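Hcp1 family type VI secretion system effector (Yersinia pestis, PDB 3V4H) probably assembles into hexameric rings that serve type VI secretion. Local coordinates at residues Lys32-Ser40 with Asp87-Tyr96. Sequence-based numbering, arbitrary orientation.
Sequences KIDGIEGES and DKASPNLLSY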
ATOM      1  N   LYS A  32     -14.296  29.583  -8.750  1.00 52.98           N
ATOM      2  CA  LYS A  32     -14.227  31.049  -8.695  1.00 55.21           C
ATOM      3  C   LYS A  32     -14.327  31.449  -7.232  1.00 56.03           C
ATOM      4  O   LYS A  32     -15.326  31.162  -6.592  1.00 53.90           O
ATOM      5  CB  LYS A  32     -15.391  31.658  -9.473  1.00 58.73           C
ATOM      6  CG  LYS A  32     -15.445  33.190  -9.417  1.00 63.08           C
ATOM      7  CD  LYS A  32     -16.813  33.705  -9.067  1.00 69.20           C
ATOM      8  CE  LYS A  32     -17.594  34.153 -10.286  1.00 73.63           C
ATOM      9  NZ  LYS A  32     -17.405  35.615 -10.536  1.00 77.44           N
ATOM     10  N   ILE A  33     -13.286  32.067  -6.701  1.00 56.94           N
ATOM     11  CA  ILE A  33     -13.207  32.346  -5.265  1.00 60.06           C
ATOM     12  C   ILE A  33     -13.181  33.867  -5.031  1.00 62.71           C
ATOM     13  O   ILE A  33     -12.320  34.566  -5.572  1.00 61.52           O
ATOM     14  CB  ILE A  33     -11.925  31.789  -4.673  1.00 58.40           C
ATOM     15  CG1 ILE A  33     -11.932  30.277  -4.736  1.00 57.17           C
ATOM     16  CG2 ILE A  33     -11.730  32.295  -3.250  1.00 60.13           C
ATOM     17  CD1 ILE A  33     -10.645  29.655  -4.267  1.00 57.05           C
ATOM     18  N   ASP A  34     -14.094  34.385  -4.236  1.00 63.44           N
ATOM     19  CA  ASP A  34     -14.184  35.822  -4.060  1.00 68.55           C
ATOM     20  C   ASP A  34     -12.899  36.440  -3.624  1.00 70.22           C
ATOM     21  O   ASP A  34     -12.317  36.044  -2.656  1.00 71.87           O
ATOM     22  CB  ASP A  34     -15.259  36.187  -3.065  1.00 74.47           C
ATOM     23  CG  ASP A  34     -16.590  36.406  -3.717  1.00 77.30           C
ATOM     24  OD1 ASP A  34     -16.635  36.808  -4.877  1.00 91.61           O
ATOM     25  OD2 ASP A  34     -17.610  36.151  -3.076  1.00 79.57           O
ATOM     26  N   GLY A  35     -12.473  37.442  -4.355  1.00 71.79           N
ATOM     27  CA  GLY A  35     -11.241  38.153  -4.049  1.00 73.51           C
ATOM     28  C   GLY A  35      -9.955  37.442  -4.467  1.00 69.99           C
ATOM     29  O   GLY A  35      -8.890  37.995  -4.315  1.00 70.23           O
ATOM     30  N   ILE A  36     -10.029  36.225  -4.995  1.00 66.28           N
ATOM     31  CA  ILE A  36      -8.820  35.514  -5.332  1.00 64.32           C
ATOM     32  C   ILE A  36      -8.952  35.009  -6.775  1.00 67.00           C
ATOM     33  O   ILE A  36      -9.486  33.903  -7.052  1.00 61.31           O
ATOM     34  CB  ILE A  36      -8.544  34.340  -4.350  1.00 63.33           C
ATOM     35  CG1 ILE A  36      -8.475  34.832  -2.893  1.00 66.96           C
ATOM     36  CG2 ILE A  36      -7.256  33.632  -4.721  1.00 62.74           C
ATOM     37  CD1 ILE A  36      -8.258  33.757  -1.842  1.00 63.85           C
ATOM     38  N   GLU A  37      -8.426  35.804  -7.693  1.00 65.51           N
ATOM     39  CA  GLU A  37      -8.384  35.404  -9.083  1.00 64.93           C
ATOM     40  C   GLU A  37      -7.389  34.277  -9.412  1.00 59.68           C
ATOM     41  O   GLU A  37      -6.318  34.177  -8.823  1.00 58.60           O
ATOM     42  CB  GLU A  37      -8.038  36.594  -9.935  1.00 67.25           C
ATOM     43  CG  GLU A  37      -9.234  37.455 -10.204  1.00 71.18           C
ATOM     44  CD  GLU A  37      -8.896  38.596 -11.114  1.00 74.87           C
ATOM     45  OE1 GLU A  37      -7.759  38.628 -11.651  1.00 79.40           O
ATOM     46  OE2 GLU A  37      -9.778  39.450 -11.286  1.00 78.02           O
ATOM     47  N   GLY A  38      -7.748  33.453 -10.384  1.00 56.53           N
ATOM     48  CA  GLY A  38      -6.803  32.489 -10.963  1.00 55.21           C
ATOM     49  C   GLY A  38      -6.377  33.035 -12.296  1.00 56.14           C
ATOM     50  O   GLY A  38      -6.417  34.246 -12.501  1.00 59.24           O
ATOM     51  N   GLU A  39      -6.016  32.163 -13.224  1.00 55.52           N
ATOM     52  CA  GLU A  39      -5.534  32.606 -14.517  1.00 58.47           C
ATOM     53  C   GLU A  39      -6.023  31.731 -15.687  1.00 55.57           C
ATOM     54  O   GLU A  39      -5.397  31.706 -16.729  1.00 56.37           O
ATOM     55  CB  GLU A  39      -3.994  32.661 -14.488  1.00 62.31           C
ATOM     56  CG  GLU A  39      -3.353  31.310 -14.268  1.00 61.05           C
ATOM     57  CD  GLU A  39      -1.862  31.356 -13.942  1.00 63.57           C
ATOM     58  OE1 GLU A  39      -1.194  30.358 -14.320  1.00 64.23           O
ATOM     59  OE2 GLU A  39      -1.372  32.318 -13.283  1.00 61.79           O
ATOM     60  N   SER A  40      -7.162  31.068 -15.535  1.00 52.50           N
ATOM     61  CA  SER A  40      -7.802  30.392 -16.660  1.00 51.18           C
ATOM     62  C   SER A  40      -8.010  31.351 -17.824  1.00 54.33           C
ATOM     63  O   SER A  40      -8.489  32.499 -17.659  1.00 52.70           O
ATOM     64  CB  SER A  40      -9.161  29.831 -16.262  1.00 51.30           C
ATOM     65  OG  SER A  40      -9.893  29.372 -17.409  1.00 52.29           O
ATOM     66  N   ASP A  87      -0.326  28.872  -8.938  1.00 54.87           N
ATOM     67  CA  ASP A  87      -0.683  29.924  -9.850  1.00 57.01           C
ATOM     68  C   ASP A  87      -0.888  31.239  -9.099  1.00 59.16           C
ATOM     69  O   ASP A  87      -0.543  31.352  -7.922  1.00 59.14           O
ATOM     70  CB  ASP A  87      -1.901  29.526 -10.711  1.00 55.97           C
ATOM     71  CG  ASP A  87      -3.151  29.190  -9.895  1.00 55.60           C
ATOM     72  OD1 ASP A  87      -3.303  29.617  -8.735  1.00 55.11           O
ATOM     73  OD2 ASP A  87      -3.993  28.439 -10.432  1.00 56.90           O
ATOM     74  N   LYS A  88      -1.418  32.218  -9.832  1.00 61.77           N
ATOM     75  CA  LYS A  88      -1.784  33.560  -9.346  1.00 64.64           C
ATOM     76  C   LYS A  88      -2.588  33.555  -8.028  1.00 62.63           C
ATOM     77  O   LYS A  88      -2.374  34.401  -7.160  1.00 62.36           O
ATOM     78  CB  LYS A  88      -2.550  34.241 -10.492  1.00 67.53           C
ATOM     79  CG  LYS A  88      -3.099  35.616 -10.261  1.00 72.41           C
ATOM     80  CD  LYS A  88      -3.691  36.167 -11.546  1.00 72.48           C
ATOM     81  CE  LYS A  88      -4.156  37.580 -11.296  1.00 75.66           C
ATOM     82  NZ  LYS A  88      -4.979  38.145 -12.395  1.00 79.28           N
ATOM     83  N   ALA A  89      -3.463  32.571  -7.857  1.00 59.84           N
ATOM     84  CA  ALA A  89      -4.263  32.431  -6.639  1.00 58.75           C
ATOM     85  C   ALA A  89      -3.499  31.935  -5.410  1.00 57.81           C
ATOM     86  O   ALA A  89      -3.883  32.253  -4.293  1.00 59.90           O
ATOM     87  CB  ALA A  89      -5.440  31.515  -6.901  1.00 56.19           C
ATOM     88  N   SER A  90      -2.417  31.197  -5.612  1.00 57.48           N
ATOM     89  CA  SER A  90      -1.754  30.472  -4.517  1.00 58.06           C
ATOM     90  C   SER A  90      -1.285  31.354  -3.334  1.00 60.96           C
ATOM     91  O   SER A  90      -1.533  31.046  -2.172  1.00 62.26           O
ATOM     92  CB  SER A  90      -0.567  29.657  -5.071  1.00 58.04           C
ATOM     93  OG  SER A  90      -1.012  28.595  -5.939  1.00 57.50           O
ATOM     94  N   PRO A  91      -0.573  32.438  -3.608  1.00 63.20           N
ATOM     95  CA  PRO A  91      -0.157  33.194  -2.419  1.00 66.24           C
ATOM     96  C   PRO A  91      -1.325  33.849  -1.640  1.00 66.85           C
ATOM     97  O   PRO A  91      -1.226  34.029  -0.417  1.00 67.06           O
ATOM     98  CB  PRO A  91       0.808  34.250  -2.966  1.00 67.18           C
ATOM     99  CG  PRO A  91       0.623  34.262  -4.432  1.00 67.62           C
ATOM    100  CD  PRO A  91      -0.194  33.082  -4.873  1.00 63.87           C
ATOM    101  N   ASN A  92      -2.408  34.202  -2.340  1.00 67.97           N
ATOM    102  CA  ASN A  92      -3.608  34.743  -1.692  1.00 67.41           C
ATOM    103  C   ASN A  92      -4.293  33.642  -0.893  1.00 65.89           C
ATOM    104  O   ASN A  92      -4.740  33.861   0.229  1.00 68.19           O
ATOM    105  CB  ASN A  92      -4.593  35.334  -2.726  1.00 68.03           C
ATOM    106  CG  ASN A  92      -4.221  36.741  -3.167  1.00 68.59           C
ATOM    107  OD1 ASN A  92      -3.562  37.452  -2.456  1.00 69.29           O
ATOM    108  ND2 ASN A  92      -4.653  37.139  -4.353  1.00 68.12           N
ATOM    109  N   LEU A  93      -4.362  32.444  -1.460  1.00 64.87           N
ATOM    110  CA  LEU A  93      -4.950  31.314  -0.742  1.00 62.80           C
ATOM    111  C   LEU A  93      -4.149  31.041   0.521  1.00 63.38           C
ATOM    112  O   LEU A  93      -4.713  30.824   1.576  1.00 62.28           O
ATOM    113  CB  LEU A  93      -5.002  30.068  -1.622  1.00 60.00           C
ATOM    114  CG  LEU A  93      -5.969  30.130  -2.789  1.00 61.26           C
ATOM    115  CD1 LEU A  93      -5.702  28.999  -3.805  1.00 54.70           C
ATOM    116  CD2 LEU A  93      -7.407  30.099  -2.282  1.00 59.54           C
ATOM    117  N   LEU A  94      -2.826  31.085   0.418  1.00 66.44           N
ATOM    118  CA  LEU A  94      -1.974  30.847   1.587  1.00 67.85           C
ATOM    119  C   LEU A  94      -2.179  31.929   2.676  1.00 69.32           C
ATOM    120  O   LEU A  94      -2.279  31.604   3.870  1.00 67.40           O
ATOM    121  CB  LEU A  94      -0.495  30.743   1.168  1.00 68.21           C
ATOM    122  CG  LEU A  94       0.516  30.637   2.301  1.00 69.60           C
ATOM    123  CD1 LEU A  94       0.133  29.502   3.236  1.00 68.68           C
ATOM    124  CD2 LEU A  94       1.915  30.452   1.727  1.00 72.62           C
ATOM    125  N   SER A  95      -2.247  33.203   2.278  1.00 73.68           N
ATOM    126  CA  SER A  95      -2.559  34.292   3.237  1.00 77.92           C
ATOM    127  C   SER A  95      -3.889  34.076   3.974  1.00 77.31           C
ATOM    128  O   SER A  95      -3.924  34.159   5.198  1.00 77.66           O
ATOM    129  CB  SER A  95      -2.643  35.668   2.553  1.00 80.76           C
ATOM    130  OG  SER A  95      -1.452  35.995   1.878  1.00 83.90           O
ATOM    131  N   TYR A  96      -4.971  33.825   3.228  1.00 75.00           N
ATOM    132  CA  TYR A  96      -6.318  33.697   3.820  1.00 75.99           C
ATOM    133  C   TYR A  96      -6.334  32.559   4.818  1.00 74.88           C
ATOM    134  O   TYR A  96      -6.984  32.639   5.871  1.00 80.61           O
ATOM    135  CB  TYR A  96      -7.396  33.433   2.753  1.00 74.43           C
ATOM    136  CG  TYR A  96      -7.941  34.678   2.069  1.00 75.71           C
ATOM    137  CD1 TYR A  96      -9.286  35.010   2.155  1.00 76.84           C
ATOM    138  CD2 TYR A  96      -7.106  35.511   1.324  1.00 77.14           C
ATOM    139  CE1 TYR A  96      -9.791  36.151   1.533  1.00 78.61           C
ATOM    140  CE2 TYR A  96      -7.596  36.632   0.682  1.00 80.01           C
ATOM    141  CZ  TYR A  96      -8.940  36.952   0.792  1.00 79.19           C
ATOM    142  OH  TYR A  96      -9.409  38.055   0.141  1.00 79.19           O
TER
HETATM  143  O   HOH W   1     -12.136  37.672  -0.710  1.00 65.75           O
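Ile36 to Glu39, in the loop that leaves strand 29-33 through a type II turn, run past the turn at Asp87-Ser90 and the helix after it, with Gly38 and Ala89 closest, 5.0 Å between their CA atoms. Ile36 carries the apolar part. Its CG1 lies beside its backbone N (chi1 -56°), and the extended chain takes CD1 over one face of the Tyr96 ring. This is a CH-pi contact, 3.9 Å from Ile36 CD1 to the ring centroid. Ile36 CG2, the other branch, meets Ala89 CB at 3.5 Å. Leu93 CD2 touches the CD1 atoms of both Ile36 and Ile33. Lys88 is fully extended and runs alongside Glu37 in the same direction. Lys88 NZ forms a salt bridge to Glu37 OE1 (2.9 Å), met nearly along the C-O axis. Glu39 OE2 accepts a weak bond from Lys88 N at 3.5 Å. Asp87 and Ser90 form a capping box: Asp87 N bonds to Ser90 OG, and Asp87 OD1 accepts weakly from Ala89 N. Asp87 OD2 is bonded instead to His84. Met162 of a second subunit packs on Lys88, and Tyr160 of that subunit on Glu39. The contact ties a loop of the six-stranded sheet to the helix after strand 76-85 of the four-stranded sheet, consistent with the helix-flanked Hcp beta-barrel. Buried aliphatic groups pin the two together; the Lys88-Glu37 pair, on the solvent side, probably adds less.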